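Local coordinates for putative uncharacterized protein (Ustilago maydis, PDB 4GNX) that probably serves as the middle-sized, RPA32-like OB-fold subunit of replication protein A, the heterotrimer that binds single-stranded DNA, at residues B[46-51]-B[55-60]. Numbering follows the deposited sequence.
Sequences RNISRN and VAYSVE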
loop_
_atom_site.group_PDB
_atom_site.type_symbol
_atom_site.label_atom_id
_atom_site.label_comp_id
_atom_site.label_asym_id
_atom_site.label_seq_id
_atom_site.Cartn_x
_atom_site.Cartn_y
_atom_site.Cartn_z
ATOM N N ARG B 46 13.023 11.899 -24.890
ATOM C CA ARG B 46 12.642 12.503 -26.148
ATOM C C ARG B 46 13.829 12.980 -26.971
ATOM O O ARG B 46 13.740 13.054 -28.199
ATOM C CB ARG B 46 11.703 13.666 -25.898
ATOM C CG ARG B 46 10.330 13.229 -25.470
ATOM C CD ARG B 46 9.595 12.402 -26.513
ATOM N NE ARG B 46 8.249 12.097 -26.037
ATOM C CZ ARG B 46 7.484 11.115 -26.492
ATOM N NH1 ARG B 46 7.916 10.307 -27.464
ATOM N NH2 ARG B 46 6.275 10.946 -25.966
ATOM N N ASN B 47 14.917 13.338 -26.286
ATOM C CA ASN B 47 16.197 13.663 -26.927
ATOM C C ASN B 47 17.429 13.247 -26.079
ATOM O O ASN B 47 17.352 13.174 -24.840
ATOM C CB ASN B 47 16.248 15.143 -27.304
ATOM C CG ASN B 47 17.579 15.545 -27.908
ATOM O OD1 ASN B 47 18.340 16.304 -27.299
ATOM N ND2 ASN B 47 17.879 15.020 -29.097
ATOM N N ILE B 48 18.537 12.944 -26.756
ATOM C CA ILE B 48 19.755 12.529 -26.085
ATOM C C ILE B 48 20.942 13.273 -26.671
ATOM O O ILE B 48 21.290 13.100 -27.832
ATOM C CB ILE B 48 20.015 11.008 -26.196
ATOM C CG1 ILE B 48 18.823 10.193 -25.704
ATOM C CG2 ILE B 48 21.253 10.628 -25.402
ATOM C CD1 ILE B 48 18.915 8.711 -26.004
ATOM N N SER B 49 21.564 14.102 -25.850
ATOM C CA SER B 49 22.729 14.856 -26.263
ATOM C C SER B 49 23.929 14.356 -25.468
ATOM O O SER B 49 23.886 14.311 -24.241
ATOM C CB SER B 49 22.492 16.347 -26.028
ATOM O OG SER B 49 23.532 17.122 -26.591
ATOM N N ARG B 50 24.993 13.971 -26.165
ATOM C CA ARG B 50 26.147 13.377 -25.503
ATOM C C ARG B 50 27.338 14.315 -25.479
ATOM O O ARG B 50 27.748 14.836 -26.513
ATOM C CB ARG B 50 26.540 12.084 -26.197
ATOM C CG ARG B 50 27.309 11.101 -25.327
ATOM C CD ARG B 50 27.252 9.713 -25.949
ATOM N NE ARG B 50 25.897 9.427 -26.428
ATOM C CZ ARG B 50 25.068 8.539 -25.885
ATOM N NH1 ARG B 50 25.462 7.807 -24.847
ATOM N NH2 ARG B 50 23.845 8.372 -26.395
ATOM N N ASN B 51 27.895 14.514 -24.290
ATOM C CA ASN B 51 29.072 15.365 -24.105
ATOM C C ASN B 51 30.283 14.557 -23.669
ATOM O O ASN B 51 30.190 13.344 -23.470
ATOM C CB ASN B 51 28.770 16.440 -23.062
ATOM C CG ASN B 51 27.563 17.283 -23.432
ATOM O OD1 ASN B 51 27.696 18.293 -24.141
ATOM N ND2 ASN B 51 26.379 16.881 -22.955
ATOM N N VAL B 55 25.902 12.924 -20.162
ATOM C CA VAL B 55 24.843 12.639 -21.126
ATOM C C VAL B 55 23.595 13.401 -20.714
ATOM O O VAL B 55 23.082 13.226 -19.585
ATOM C CB VAL B 55 24.474 11.139 -21.182
ATOM C CG1 VAL B 55 23.321 10.914 -22.159
ATOM C CG2 VAL B 55 25.666 10.292 -21.577
ATOM N N ALA B 56 23.095 14.234 -21.622
ATOM C CA ALA B 56 21.869 14.987 -21.362
ATOM C C ALA B 56 20.673 14.384 -22.095
ATOM O O ALA B 56 20.727 14.183 -23.306
ATOM C CB ALA B 56 22.046 16.454 -21.722
ATOM N N TYR B 57 19.613 14.089 -21.339
ATOM C CA TYR B 57 18.350 13.557 -21.862
ATOM C C TYR B 57 17.281 14.607 -21.713
ATOM O O TYR B 57 17.218 15.292 -20.683
ATOM C CB TYR B 57 17.895 12.330 -21.079
ATOM C CG TYR B 57 18.925 11.242 -21.027
ATOM C CD1 TYR B 57 19.828 11.174 -19.965
ATOM C CD2 TYR B 57 19.016 10.285 -22.045
ATOM C CE1 TYR B 57 20.798 10.180 -19.905
ATOM C CE2 TYR B 57 19.979 9.276 -22.002
ATOM C CZ TYR B 57 20.870 9.223 -20.927
ATOM O OH TYR B 57 21.836 8.240 -20.837
ATOM N N SER B 58 16.438 14.744 -22.731
ATOM C CA SER B 58 15.256 15.567 -22.590
ATOM C C SER B 58 14.167 14.616 -22.237
ATOM O O SER B 58 13.986 13.591 -22.872
ATOM C CB SER B 58 14.904 16.287 -23.866
ATOM O OG SER B 58 13.687 16.972 -23.676
ATOM N N VAL B 59 13.433 14.941 -21.203
ATOM C CA VAL B 59 12.572 13.966 -20.610
ATOM C C VAL B 59 11.207 14.583 -20.283
ATOM O O VAL B 59 11.092 15.739 -19.854
ATOM C CB VAL B 59 13.297 13.361 -19.396
ATOM C CG1 VAL B 59 12.464 13.427 -18.116
ATOM C CG2 VAL B 59 13.819 11.972 -19.734
ATOM N N GLU B 60 10.173 13.781 -20.504
ATOM C CA GLU B 60 8.804 14.264 -20.502
ATOM C C GLU B 60 7.842 13.147 -20.031
ATOM O O GLU B 60 7.962 11.995 -20.487
ATOM C CB GLU B 60 8.482 14.781 -21.919
ATOM C CG GLU B 60 7.017 15.024 -22.200
ATOM C CD GLU B 60 6.327 13.787 -22.741
ATOM O OE1 GLU B 60 6.882 13.183 -23.698
ATOM O OE2 GLU B 60 5.238 13.421 -22.225
#
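Glu60 OE1 is gripped side-on by Arg46, whose NE donates to it over 2.9 Å and whose NH2 adds a second, more bent bond of 3.2 Å. The oxygen sits at the edge of the guanidinium, in its plane, and the carboxylate is turned only 8° from that plane; NE meets OE1 nearly along its C-O axis, NH2 on the syn side. Both chains bend at chi2 (Arg46 -63°, Glu60 -89°), which brings their charged ends together. Glu60 OE2 is held separately by the backbone N of Gly62 and a salt bridge from Arg22 of another subunit, an arrangement that would probably favour the charged carboxylate.

Beside this ion pair the ladder is irregular: Arg46 N bonds to Ser58 O at 2.8 Å, while Ser58 N bonds to Asn47 O at 2.8 Å, so Arg46 and Asn47 both face Ser58 in a classic beta bulge. Farther along, Ser49 and Ala56 form a regular hydrogen-bonded antiparallel pair, Ser49 N donating to Ala56 O and Ala56 N to Ser49 O, each over 2.7 Å. On the face carrying Ile48, Arg50, Val55 and Tyr57, Ile48 lies alongside the tyrosine ring, its CG1 3.7 Å from Tyr57 CD2. Its other branch, CG2, lies anti to the backbone N and reaches Val55 CG1 at 3.9 Å.

The two segments belong to the hairpin of strands 38-50 and 54-60 in the OB-fold barrel, close to the bound DNA. Strand 65-71 pairs with the other edge of 55-60; from that strand Gln70 OE1 takes a hydrogen bond from Tyr57 OH, and Met111 of strand 110-113 packs against the tyrosine.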